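Local structure of type III CBASS phage resistance system CD-NTase-associated protein Cap8 (Pseudomonas aeruginosa, 6P8P) at residues R15-T20 against L50-A55; T44-S49 against S116-H121; P60-C65 against I126-S131; P68-Y73 against E89-E94. The protein is a HORMA domain protein of a CBASS system that probably helps regulate a bacterial cGAS-like nucleotidyltransferase in immunity against bacteriophages. The protein carries 2 engineered substitutions. All blocks are in the same frame, centred on the assembly; numbering follows the deposited sequence.

Contact 1. Residues R15-T20 against L50-A55; sequences RDALQT and LIADQA. With CA (calcium ion), chain E.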
loop_
_atom_site.group_PDB
_atom_site.type_symbol
_atom_site.label_atom_id
_atom_site.label_comp_id
_atom_site.label_asym_id
_atom_site.label_seq_id
_atom_site.Cartn_x
_atom_site.Cartn_y
_atom_site.Cartn_z
ATOM N N ARG A 15 14.605 -9.754 -2.995
ATOM C CA ARG A 15 13.208 -9.821 -3.403
ATOM C C ARG A 15 12.655 -8.410 -3.366
ATOM O O ARG A 15 13.025 -7.646 -2.482
ATOM C CB ARG A 15 12.380 -10.671 -2.443
ATOM C CG ARG A 15 12.588 -12.129 -2.470
ATOM C CD ARG A 15 11.727 -12.722 -1.365
ATOM N NE ARG A 15 11.768 -14.164 -1.260
ATOM C CZ ARG A 15 12.437 -14.819 -0.311
ATOM N NH1 ARG A 15 13.188 -14.165 0.564
ATOM N NH2 ARG A 15 12.386 -16.138 -0.263
ATOM N N ASP A 16 11.750 -8.067 -4.282
ATOM C CA ASP A 16 11.050 -6.799 -4.105
ATOM C C ASP A 16 10.027 -6.932 -2.965
ATOM O O ASP A 16 9.808 -8.013 -2.395
ATOM C CB ASP A 16 10.450 -6.316 -5.423
ATOM C CG ASP A 16 9.189 -7.045 -5.857
ATOM O OD1 ASP A 16 8.353 -7.476 -5.059
ATOM O OD2 ASP A 16 9.013 -7.138 -7.101
ATOM N N ALA A 17 9.483 -5.788 -2.546
ATOM C CA ALA A 17 8.641 -5.772 -1.345
ATOM C C ALA A 17 7.414 -6.661 -1.486
ATOM O O ALA A 17 6.958 -7.280 -0.500
ATOM C CB ALA A 17 8.234 -4.335 -1.013
ATOM N N LEU A 18 6.860 -6.753 -2.689
ATOM C CA LEU A 18 5.699 -7.620 -2.866
ATOM C C LEU A 18 6.108 -9.096 -2.892
ATOM O O LEU A 18 5.405 -9.960 -2.351
ATOM C CB LEU A 18 4.954 -7.227 -4.144
ATOM C CG LEU A 18 3.738 -8.078 -4.495
ATOM C CD1 LEU A 18 2.603 -7.191 -5.089
ATOM C CD2 LEU A 18 4.105 -9.132 -5.512
ATOM N N GLN A 19 7.245 -9.414 -3.523
ATOM C CA GLN A 19 7.727 -10.789 -3.481
ATOM C C GLN A 19 8.007 -11.222 -2.052
ATOM O O GLN A 19 7.806 -12.388 -1.708
ATOM C CB GLN A 19 8.992 -10.940 -4.329
ATOM C CG GLN A 19 8.771 -10.733 -5.801
ATOM C CD GLN A 19 10.056 -10.678 -6.581
ATOM O OE1 GLN A 19 11.049 -10.101 -6.120
ATOM N NE2 GLN A 19 10.051 -11.264 -7.792
ATOM N N THR A 20 8.483 -10.298 -1.222
ATOM C CA THR A 20 8.731 -10.584 0.185
ATOM C C THR A 20 7.424 -10.899 0.898
ATOM O O THR A 20 7.300 -11.913 1.581
ATOM C CB THR A 20 9.403 -9.380 0.846
ATOM O OG1 THR A 20 10.616 -9.013 0.144
ATOM C CG2 THR A 20 9.728 -9.695 2.328
ATOM N N LEU A 50 4.952 -1.171 3.697
ATOM C CA LEU A 50 5.704 -1.163 4.945
ATOM C C LEU A 50 7.042 -1.876 4.789
ATOM O O LEU A 50 8.046 -1.457 5.365
ATOM C CB LEU A 50 4.875 -1.831 6.050
ATOM C CG LEU A 50 3.599 -1.107 6.447
ATOM C CD1 LEU A 50 2.735 -2.015 7.330
ATOM C CD2 LEU A 50 3.911 0.202 7.125
ATOM N N ILE A 51 7.062 -2.986 4.054
ATOM C CA ILE A 51 8.318 -3.670 3.777
ATOM C C ILE A 51 9.255 -2.773 2.986
ATOM O O ILE A 51 10.457 -2.710 3.263
ATOM C CB ILE A 51 8.043 -4.996 3.047
ATOM C CG1 ILE A 51 7.343 -5.952 3.996
ATOM C CG2 ILE A 51 9.326 -5.578 2.495
ATOM C CD1 ILE A 51 6.697 -7.143 3.295
ATOM N N ALA A 52 8.725 -2.064 1.991
ATOM C CA ALA A 52 9.564 -1.168 1.208
ATOM C C ALA A 52 10.168 -0.073 2.080
ATOM O O ALA A 52 11.242 0.450 1.764
ATOM C CB ALA A 52 8.746 -0.556 0.052
ATOM N N ASP A 53 9.487 0.311 3.151
ATOM C CA ASP A 53 10.001 1.276 4.115
ATOM C C ASP A 53 10.863 0.630 5.195
ATOM O O ASP A 53 11.286 1.331 6.121
ATOM C CB ASP A 53 8.834 2.049 4.735
ATOM C CG ASP A 53 8.218 3.076 3.733
ATOM O OD1 ASP A 53 8.979 3.630 2.915
ATOM O OD2 ASP A 53 6.987 3.320 3.765
ATOM N N GLN A 54 11.142 -0.673 5.067
ATOM C CA GLN A 54 11.999 -1.447 5.991
ATOM C C GLN A 54 11.437 -1.489 7.401
ATOM O O GLN A 54 12.174 -1.693 8.385
ATOM C CB GLN A 54 13.443 -0.927 6.017
ATOM C CG GLN A 54 14.101 -0.919 4.651
ATOM C CD GLN A 54 15.606 -0.782 4.695
ATOM O OE1 GLN A 54 16.213 -0.672 5.758
ATOM N NE2 GLN A 54 16.210 -0.813 3.539
ATOM N N ALA A 55 10.117 -1.387 7.513
ATOM C CA ALA A 55 9.511 -1.441 8.836
ATOM C C ALA A 55 9.842 -2.731 9.567
ATOM O O ALA A 55 10.030 -2.668 10.795
ATOM C CB ALA A 55 7.997 -1.248 8.750
HETATM CA CA CA E . 7.122 4.751 1.828
HETATM O O HOH W 1 7.556 6.287 3.716
HETATM O O HOH W 2 4.705 4.997 1.782
HETATM O O HOH W 3 9.360 5.178 0.773
HETATM O O HOH W 4 6.751 2.620 0.783
#
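The A17 carbonyl points toward I51 CD1, which lies beyond its O at 3.8 Å. Just after helix 44-52 comes the D53 carboxylate. D53 OD1 and OD2 both bind the calcium ion, each at 2.4 Å. D53 of the second subunit binds the same ion, and four waters add to the site.

The contact across the segments is apolar. A17 CB lies 3.9 Å from I51 CG2 and 4.0 Å from A52 CB. With residues this small the backbones come close, and A17 and A52 have their CA atoms only 5.3 Å apart. With CG1 beside the backbone N (chi1 -68°), I51 turns CG2 onto A17 CB, and its CD1 reaches the T20 methyl, CG2.

This is where the start of helix 17-29 in the HORMA domain packs on the end of helix 44-52. D16 is the N-cap, and it forms a capping box with Q19. Q19 N donates to D16 OD1 at 2.7 Å, and D16 N donates to Q19 OE1. T20 OG1 binds D16 O from above the carbonyl plane, and T20 N uses the same oxygen. Helix 44-52 closes in a Schellman motif, with Q54 at positive phi. There A55 N binds L50 O, and Q54 N binds I51 O. W113 of the second subunit packs on D16, A17 and A52.

Contact 2. Residues T44-S49 against S116-H121; sequences TGVAAS and SALKKH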
loop_
_atom_site.group_PDB
_atom_site.type_symbol
_atom_site.label_atom_id
_atom_site.label_comp_id
_atom_site.label_asym_id
_atom_site.label_seq_id
_atom_site.Cartn_x
_atom_site.Cartn_y
_atom_site.Cartn_z
ATOM N N THR A 44 -2.004 -6.715 0.653
ATOM C CA THR A 44 -0.681 -6.723 0.033
ATOM C C THR A 44 -0.161 -5.320 -0.218
ATOM O O THR A 44 1.026 -5.037 -0.005
ATOM C CB THR A 44 -0.722 -7.503 -1.292
ATOM O OG1 THR A 44 -0.917 -8.889 -1.038
ATOM C CG2 THR A 44 0.581 -7.339 -2.106
ATOM N N GLY A 45 -1.026 -4.412 -0.682
ATOM C CA GLY A 45 -0.546 -3.063 -0.950
ATOM C C GLY A 45 0.036 -2.408 0.294
ATOM O O GLY A 45 1.124 -1.811 0.266
ATOM N N VAL A 46 -0.681 -2.516 1.407
ATOM C CA VAL A 46 -0.214 -1.923 2.654
ATOM C C VAL A 46 1.039 -2.647 3.136
ATOM O O VAL A 46 2.040 -2.026 3.521
ATOM C CB VAL A 46 -1.335 -1.954 3.715
ATOM C CG1 VAL A 46 -0.806 -1.456 5.041
ATOM C CG2 VAL A 46 -2.521 -1.145 3.254
ATOM N N ALA A 47 0.995 -3.977 3.149
ATOM C CA ALA A 47 2.103 -4.730 3.719
ATOM C C ALA A 47 3.381 -4.528 2.923
ATOM O O ALA A 47 4.460 -4.314 3.498
ATOM C CB ALA A 47 1.726 -6.206 3.774
ATOM N N ALA A 48 3.276 -4.569 1.590
ATOM C CA ALA A 48 4.432 -4.288 0.751
ATOM C C ALA A 48 4.936 -2.869 0.958
ATOM O O ALA A 48 6.141 -2.621 0.934
ATOM C CB ALA A 48 4.077 -4.551 -0.714
ATOM N N SER A 49 4.035 -1.910 1.141
ATOM C CA SER A 49 4.482 -0.548 1.405
ATOM C C SER A 49 5.363 -0.481 2.641
ATOM O O SER A 49 6.407 0.183 2.639
ATOM C CB SER A 49 3.260 0.370 1.579
ATOM O OG SER A 49 3.621 1.715 1.914
ATOM N N SER A 116 -6.171 2.707 8.801
ATOM C CA SER A 116 -7.403 2.829 8.026
ATOM C C SER A 116 -7.406 1.907 6.816
ATOM O O SER A 116 -8.429 1.300 6.500
ATOM C CB SER A 116 -7.607 4.282 7.582
ATOM O OG SER A 116 -7.850 5.110 8.688
ATOM N N ALA A 117 -6.292 1.831 6.096
ATOM C CA ALA A 117 -6.201 0.963 4.932
ATOM C C ALA A 117 -6.375 -0.495 5.312
ATOM O O ALA A 117 -7.000 -1.261 4.572
ATOM C CB ALA A 117 -4.867 1.175 4.222
ATOM N N LEU A 118 -5.802 -0.913 6.439
ATOM C CA LEU A 118 -5.959 -2.299 6.853
ATOM C C LEU A 118 -7.400 -2.598 7.239
ATOM O O LEU A 118 -7.913 -3.690 6.955
ATOM C CB LEU A 118 -5.040 -2.600 8.035
ATOM C CG LEU A 118 -3.572 -2.679 7.705
ATOM C CD1 LEU A 118 -2.727 -2.914 8.974
ATOM C CD2 LEU A 118 -3.248 -3.806 6.720
ATOM N N LYS A 119 -8.051 -1.646 7.909
ATOM C CA LYS A 119 -9.399 -1.853 8.420
ATOM C C LYS A 119 -10.380 -2.130 7.299
ATOM O O LYS A 119 -11.419 -2.758 7.536
ATOM C CB LYS A 119 -9.818 -0.637 9.238
ATOM C CG LYS A 119 -11.218 -0.693 9.804
ATOM C CD LYS A 119 -11.508 0.573 10.614
ATOM C CE LYS A 119 -12.992 0.922 10.623
ATOM N NZ LYS A 119 -13.222 2.274 11.205
ATOM N N LYS A 120 -10.047 -1.723 6.078
ATOM C CA LYS A 120 -10.924 -2.011 4.955
ATOM C C LYS A 120 -11.009 -3.505 4.676
ATOM O O LYS A 120 -12.013 -3.977 4.137
ATOM C CB LYS A 120 -10.423 -1.321 3.682
ATOM C CG LYS A 120 -10.256 0.181 3.730
ATOM C CD LYS A 120 -9.883 0.730 2.327
ATOM C CE LYS A 120 -10.544 -0.064 1.184
ATOM N NZ LYS A 120 -10.195 0.370 -0.195
ATOM N N HIS A 121 -9.947 -4.257 4.990
ATOM C CA HIS A 121 -9.842 -5.635 4.561
ATOM C C HIS A 121 -9.918 -6.644 5.692
ATOM O O HIS A 121 -10.139 -7.825 5.418
ATOM C CB HIS A 121 -8.506 -5.887 3.836
ATOM C CG HIS A 121 -8.269 -4.987 2.673
ATOM N ND1 HIS A 121 -8.979 -5.100 1.501
ATOM C CD2 HIS A 121 -7.377 -3.984 2.483
ATOM C CE1 HIS A 121 -8.568 -4.171 0.651
ATOM N NE2 HIS A 121 -7.588 -3.488 1.220
#
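Two helices of the HORMA domain meet here, 44-52 and the C-terminal end of 111-119. V46 carries the contact between the two segments. It points at the second helix and puts one methyl on A117 and the other on L118. The nearest pair of CA atoms, V46 and A117, is 7.0 Å apart, and no hydrogen bond crosses.

CG1 of V46 stands anti to the backbone N (chi1 175°), which places CG2 beside that N and turns CG1 to L118 and CG2 to A117. V46 CG1 meets L118 CD2 at 3.8 Å and is 4.0 Å from L118 CG. V46 CB is also 4.0 Å from L118 CD2. L118 leaves its helix pointing past V46, and its CD2 branch brings it back to the valine, so the two side chains pass at a slant.

The surroundings are largely apolar too. V114 of helix 111-119 also packs on V46. L118 goes on to touch V43, I125 and A127, and so ties the helix pair to the edge strand 125-129. A117 also packs on L18 of the second subunit, so it serves both the chain's interior and the dimer interface. Nearby, S49 OG is hydrogen-bonded to S49 OG of that subunit.

H121 N binds L118 O at 2.9 Å, and K120 CB lies over the centre of the H121 ring. The tightest point of the contact is V46 CG2 against A117 CB, at 3.4 Å, closer than methyl carbons usually come.

Contact 3. Residues P60-C65 against I126-S131; sequences PIVATC and IARDLS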
loop_
_atom_site.group_PDB
_atom_site.type_symbol
_atom_site.label_atom_id
_atom_site.label_comp_id
_atom_site.label_asym_id
_atom_site.label_seq_id
_atom_site.Cartn_x
_atom_site.Cartn_y
_atom_site.Cartn_z
ATOM N N PRO A 60 9.359 -6.932 14.459
ATOM C CA PRO A 60 8.848 -8.049 13.642
ATOM C C PRO A 60 7.385 -7.895 13.236
ATOM O O PRO A 60 6.583 -7.255 13.905
ATOM C CB PRO A 60 9.042 -9.270 14.555
ATOM C CG PRO A 60 8.926 -8.688 15.964
ATOM C CD PRO A 60 9.538 -7.303 15.883
ATOM N N ILE A 61 7.062 -8.487 12.090
ATOM C CA ILE A 61 5.695 -8.900 11.799
ATOM C C ILE A 61 5.350 -10.049 12.738
ATOM O O ILE A 61 6.115 -11.012 12.857
ATOM C CB ILE A 61 5.568 -9.329 10.329
ATOM C CG1 ILE A 61 5.811 -8.145 9.417
ATOM C CG2 ILE A 61 4.201 -9.966 10.122
ATOM C CD1 ILE A 61 6.157 -8.527 7.980
ATOM N N VAL A 62 4.260 -9.919 13.489
ATOM C CA VAL A 62 3.926 -10.927 14.497
ATOM C C VAL A 62 2.599 -11.578 14.191
ATOM O O VAL A 62 1.565 -10.905 14.175
ATOM C CB VAL A 62 3.896 -10.345 15.913
ATOM C CG1 VAL A 62 3.603 -11.460 16.912
ATOM C CG2 VAL A 62 5.212 -9.657 16.232
ATOM N N ALA A 63 2.621 -12.893 13.992
ATOM C CA ALA A 63 1.411 -13.688 13.845
ATOM C C ALA A 63 1.116 -14.387 15.168
ATOM O O ALA A 63 2.038 -14.911 15.811
ATOM C CB ALA A 63 1.583 -14.729 12.740
ATOM N N THR A 64 -0.151 -14.329 15.584
ATOM C CA THR A 64 -0.667 -15.004 16.772
ATOM C C THR A 64 -1.780 -15.957 16.357
ATOM O O THR A 64 -2.476 -15.738 15.362
ATOM C CB THR A 64 -1.182 -13.999 17.812
ATOM O OG1 THR A 64 -2.149 -13.124 17.229
ATOM C CG2 THR A 64 -0.043 -13.152 18.373
ATOM N N CYS A 65 -1.950 -17.033 17.118
ATOM C CA CYS A 65 -2.924 -18.050 16.738
ATOM C C CYS A 65 -3.168 -18.933 17.960
ATOM O O CYS A 65 -2.598 -18.699 19.029
ATOM C CB CYS A 65 -2.424 -18.893 15.565
ATOM S SG CYS A 65 -1.015 -20.032 16.027
ATOM N N ILE A 126 -3.574 -5.935 11.953
ATOM C CA ILE A 126 -3.481 -4.581 12.475
ATOM C C ILE A 126 -2.034 -4.119 12.367
ATOM O O ILE A 126 -1.129 -4.897 12.078
ATOM C CB ILE A 126 -3.986 -4.489 13.924
ATOM C CG1 ILE A 126 -3.178 -5.415 14.835
ATOM C CG2 ILE A 126 -5.461 -4.879 13.984
ATOM C CD1 ILE A 126 -3.579 -5.336 16.305
ATOM N N ALA A 127 -1.832 -2.826 12.602
ATOM C CA ALA A 127 -0.515 -2.224 12.597
ATOM C C ALA A 127 -0.226 -1.582 13.944
ATOM O O ALA A 127 -1.122 -1.104 14.641
ATOM C CB ALA A 127 -0.406 -1.177 11.485
ATOM N N ARG A 128 1.039 -1.557 14.285
ATOM C CA ARG A 128 1.502 -0.912 15.503
ATOM C C ARG A 128 2.709 -0.037 15.226
ATOM O O ARG A 128 3.463 -0.281 14.285
ATOM C CB ARG A 128 1.885 -1.952 16.581
ATOM C CG ARG A 128 3.127 -2.695 16.220
ATOM C CD ARG A 128 3.462 -3.810 17.223
ATOM N NE ARG A 128 4.840 -4.269 17.039
ATOM C CZ ARG A 128 5.223 -5.158 16.122
ATOM N NH1 ARG A 128 4.324 -5.708 15.305
ATOM N NH2 ARG A 128 6.500 -5.474 16.003
ATOM N N ASP A 129 2.880 0.992 16.065
ATOM C CA ASP A 129 4.104 1.780 16.127
ATOM C C ASP A 129 5.307 0.872 16.288
ATOM O O ASP A 129 5.387 0.092 17.239
ATOM C CB ASP A 129 3.977 2.754 17.310
ATOM C CG ASP A 129 5.252 3.544 17.598
ATOM O OD1 ASP A 129 6.290 3.344 16.945
ATOM O OD2 ASP A 129 5.197 4.379 18.523
ATOM N N LEU A 130 6.241 0.958 15.340
ATOM C CA LEU A 130 7.340 0.004 15.326
ATOM C C LEU A 130 8.337 0.225 16.459
ATOM O O LEU A 130 9.264 -0.584 16.602
ATOM C CB LEU A 130 8.061 0.030 13.970
ATOM C CG LEU A 130 8.673 1.325 13.459
ATOM C CD1 LEU A 130 9.945 1.701 14.182
ATOM C CD2 LEU A 130 8.955 1.174 11.945
ATOM N N SER A 131 8.180 1.284 17.257
ATOM C CA SER A 131 9.027 1.455 18.435
ATOM C C SER A 131 8.529 0.655 19.629
ATOM O O SER A 131 9.201 0.632 20.669
ATOM C CB SER A 131 9.123 2.928 18.826
ATOM O OG SER A 131 7.879 3.403 19.309
#
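P60 just precedes strand 61-64 of the HORMA domain sheet, and R128 lies on strand 125-129; the two strands run antiparallel but are not neighbours. Strand 101-106 lies between them, and the nearest CA atoms, of P60 and L130, are 8.4 Å apart. The gap is bridged by one long side chain.

R128 has CG between its backbone N and carbonyl carbon (chi1 70°), and the chain is extended from CG to NE. It reaches across the middle strand and grips P60 O end-on with NH1 and NH2. R128 NH2 to P60 O is 2.8 Å, in the carbonyl plane and on a lone pair. R128 NH1 to P60 O is longer, 3.1 Å, and more bent at the hydrogen, but approaches nearly in line with the C=O. P60 O lies in the guanidinium plane.

Other bonds fix the group further: NE donates to Q132 O, and NH1 also donates to S103 OG on the strand in between. At the strand end, D129 OD1 takes the N-H of S131 in an Asx turn. The P60 ring crosses R128 at about a right angle, with CD 3.5 Å from NH2. V62 CG2 lies 4.2 Å from R128 NH1.

Contact 4. Residues P68-Y73 against E89-E94; sequences PRTRIY and EVLGFE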
loop_
_atom_site.group_PDB
_atom_site.type_symbol
_atom_site.label_atom_id
_atom_site.label_comp_id
_atom_site.label_asym_id
_atom_site.label_seq_id
_atom_site.Cartn_x
_atom_site.Cartn_y
_atom_site.Cartn_z
ATOM N N PRO A 68 1.767 -21.494 18.621
ATOM C CA PRO A 68 2.934 -20.622 18.817
ATOM C C PRO A 68 2.796 -19.278 18.120
ATOM O O PRO A 68 2.157 -19.160 17.084
ATOM C CB PRO A 68 4.092 -21.426 18.213
ATOM C CG PRO A 68 3.607 -22.855 18.192
ATOM C CD PRO A 68 2.133 -22.783 17.987
ATOM N N ARG A 69 3.430 -18.272 18.702
ATOM C CA ARG A 69 3.578 -16.965 18.076
ATOM C C ARG A 69 4.759 -16.992 17.129
ATOM O O ARG A 69 5.760 -17.662 17.401
ATOM C CB ARG A 69 3.785 -15.914 19.166
ATOM C CG ARG A 69 4.256 -14.579 18.715
ATOM C CD ARG A 69 4.333 -13.613 19.902
ATOM N NE ARG A 69 3.063 -13.545 20.607
ATOM C CZ ARG A 69 2.718 -12.570 21.442
ATOM N NH1 ARG A 69 3.559 -11.570 21.675
ATOM N NH2 ARG A 69 1.532 -12.596 22.039
ATOM N N THR A 70 4.622 -16.304 15.991
ATOM C CA THR A 70 5.676 -16.249 14.983
ATOM C C THR A 70 6.097 -14.799 14.823
ATOM O O THR A 70 5.257 -13.939 14.521
ATOM C CB THR A 70 5.205 -16.802 13.634
ATOM O OG1 THR A 70 4.674 -18.107 13.808
ATOM C CG2 THR A 70 6.356 -16.844 12.626
ATOM N N ARG A 71 7.391 -14.538 14.971
ATOM C CA ARG A 71 7.981 -13.231 14.716
ATOM C C ARG A 71 8.731 -13.279 13.393
ATOM O O ARG A 71 9.610 -14.135 13.211
ATOM C CB ARG A 71 8.942 -12.852 15.851
ATOM C CG ARG A 71 8.254 -12.517 17.141
ATOM C CD ARG A 71 9.262 -12.290 18.287
ATOM N NE ARG A 71 8.575 -11.850 19.494
ATOM C CZ ARG A 71 9.165 -11.689 20.673
ATOM N NH1 ARG A 71 10.461 -11.935 20.805
ATOM N NH2 ARG A 71 8.457 -11.291 21.719
ATOM N N ILE A 72 8.407 -12.369 12.467
ATOM C CA ILE A 72 9.055 -12.390 11.160
ATOM C C ILE A 72 9.783 -11.080 10.944
ATOM O O ILE A 72 9.158 -10.018 10.914
ATOM C CB ILE A 72 8.058 -12.643 10.016
ATOM C CG1 ILE A 72 7.259 -13.906 10.288
ATOM C CG2 ILE A 72 8.803 -12.739 8.701
ATOM C CD1 ILE A 72 6.043 -14.090 9.458
ATOM N N TYR A 73 11.090 -11.167 10.762
ATOM C CA TYR A 73 11.930 -10.042 10.410
ATOM C C TYR A 73 12.278 -10.095 8.931
ATOM O O TYR A 73 12.210 -11.136 8.288
ATOM C CB TYR A 73 13.219 -10.043 11.212
ATOM C CG TYR A 73 13.028 -9.771 12.686
ATOM C CD1 TYR A 73 12.812 -10.805 13.583
ATOM C CD2 TYR A 73 13.061 -8.469 13.174
ATOM C CE1 TYR A 73 12.646 -10.538 14.951
ATOM C CE2 TYR A 73 12.912 -8.196 14.512
ATOM C CZ TYR A 73 12.689 -9.230 15.393
ATOM O OH TYR A 73 12.548 -8.931 16.730
ATOM N N GLU A 89 12.862 -21.243 7.036
ATOM C CA GLU A 89 12.408 -22.614 7.188
ATOM C C GLU A 89 10.892 -22.663 7.312
ATOM O O GLU A 89 10.260 -21.773 7.887
ATOM C CB GLU A 89 13.036 -23.254 8.441
ATOM C CG GLU A 89 14.485 -23.640 8.297
ATOM C CD GLU A 89 15.120 -24.058 9.623
ATOM O OE1 GLU A 89 16.320 -23.762 9.818
ATOM O OE2 GLU A 89 14.413 -24.671 10.465
ATOM N N VAL A 90 10.312 -23.753 6.818
ATOM C CA VAL A 90 8.896 -24.008 7.040
ATOM C C VAL A 90 8.608 -24.110 8.530
ATOM O O VAL A 90 9.416 -24.607 9.316
ATOM C CB VAL A 90 8.463 -25.287 6.304
ATOM C CG1 VAL A 90 7.014 -25.618 6.585
ATOM C CG2 VAL A 90 8.697 -25.138 4.806
ATOM N N LEU A 91 7.436 -23.639 8.917
ATOM C CA LEU A 91 7.022 -23.656 10.310
ATOM C C LEU A 91 6.420 -25.014 10.647
ATOM O O LEU A 91 5.651 -25.574 9.856
ATOM C CB LEU A 91 5.992 -22.541 10.564
ATOM C CG LEU A 91 6.585 -21.133 10.518
ATOM C CD1 LEU A 91 5.456 -20.103 10.445
ATOM C CD2 LEU A 91 7.462 -20.821 11.701
ATOM N N GLY A 92 6.761 -25.523 11.835
ATOM C CA GLY A 92 6.303 -26.836 12.253
ATOM C C GLY A 92 4.979 -26.835 12.999
ATOM O O GLY A 92 4.815 -27.587 13.966
ATOM N N PHE A 93 4.032 -26.004 12.549
ATOM C CA PHE A 93 2.701 -25.869 13.128
ATOM C C PHE A 93 1.868 -25.043 12.152
ATOM O O PHE A 93 2.402 -24.439 11.216
ATOM C CB PHE A 93 2.743 -25.196 14.501
ATOM C CG PHE A 93 3.423 -23.854 14.502
ATOM C CD1 PHE A 93 4.787 -23.749 14.650
ATOM C CD2 PHE A 93 2.678 -22.683 14.345
ATOM C CE1 PHE A 93 5.423 -22.515 14.633
ATOM C CE2 PHE A 93 3.307 -21.450 14.333
ATOM C CZ PHE A 93 4.677 -21.360 14.477
ATOM N N GLU A 94 0.543 -25.025 12.376
ATOM C CA GLU A 94 -0.374 -24.215 11.568
ATOM C C GLU A 94 -0.358 -22.777 12.091
ATOM O O GLU A 94 -0.938 -22.497 13.146
ATOM C CB GLU A 94 -1.793 -24.791 11.607
ATOM C CG GLU A 94 -2.819 -23.958 10.821
ATOM C CD GLU A 94 -4.235 -24.528 10.862
ATOM O OE1 GLU A 94 -4.409 -25.676 11.322
ATOM O OE2 GLU A 94 -5.176 -23.839 10.410
#
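P68, just before strand 69-75, and T70 within it face a loop of irregular backbone in which F93 lies opposite P68, the two CA atoms 7.7 Å apart. The F93 ring carries most of the contact. P68 lies flat over one face in a CH-pi contact. Its CG is 3.7 Å from the ring centroid and only 8° off the normal. P68 CD sits nearer the rim, 3.7 Å from F93 CD2.

The opposite face is covered from within the loop by L91 CB, offset toward the rim. F93 CG stands between the backbone N and the carbonyl carbon (chi1 55°), and this turn brings the ring in between P68 and L91. T70 OG1 comes to the ring edge, in plane, 3.3 Å from F93 CZ. L91 CD1 meets T70 tip to tip, 4.0 Å from its CG2.

L91 also packs on V5 and R7 of strand 4-10 and on L27, while F93 O accepts from Q30 NE2. No hydrogen bond joins the two segments. The loop is therefore held to the strand mainly by dispersion and the CH-pi contact, with the T70 oxygen probably adding a weak polar attraction to the ring's C-H edge.

Contacts 1 and 2 are the buried ones and share helix 44-52. In both, apolar side chains pack helices together without a hydrogen bond across, and both border the second subunit. They touch where A17 CB meets A48 O. Contacts 3 and 4 are partly buried and touch no other chain of the assembly. Each uses a sheet strand, contact 4 against a loop. Their neighbouring strands 61-64 and 69-75 are probably hydrogen-bonded through I72 N to I61 O. The chemistry differs: an arginine on a carbonyl in contact 3, a proline on an aromatic ring in contact 4. L118 packs on I126 and A127, joining contacts 2 and 3. Contact 4 lies across the chain's centre from contacts 1 and 2.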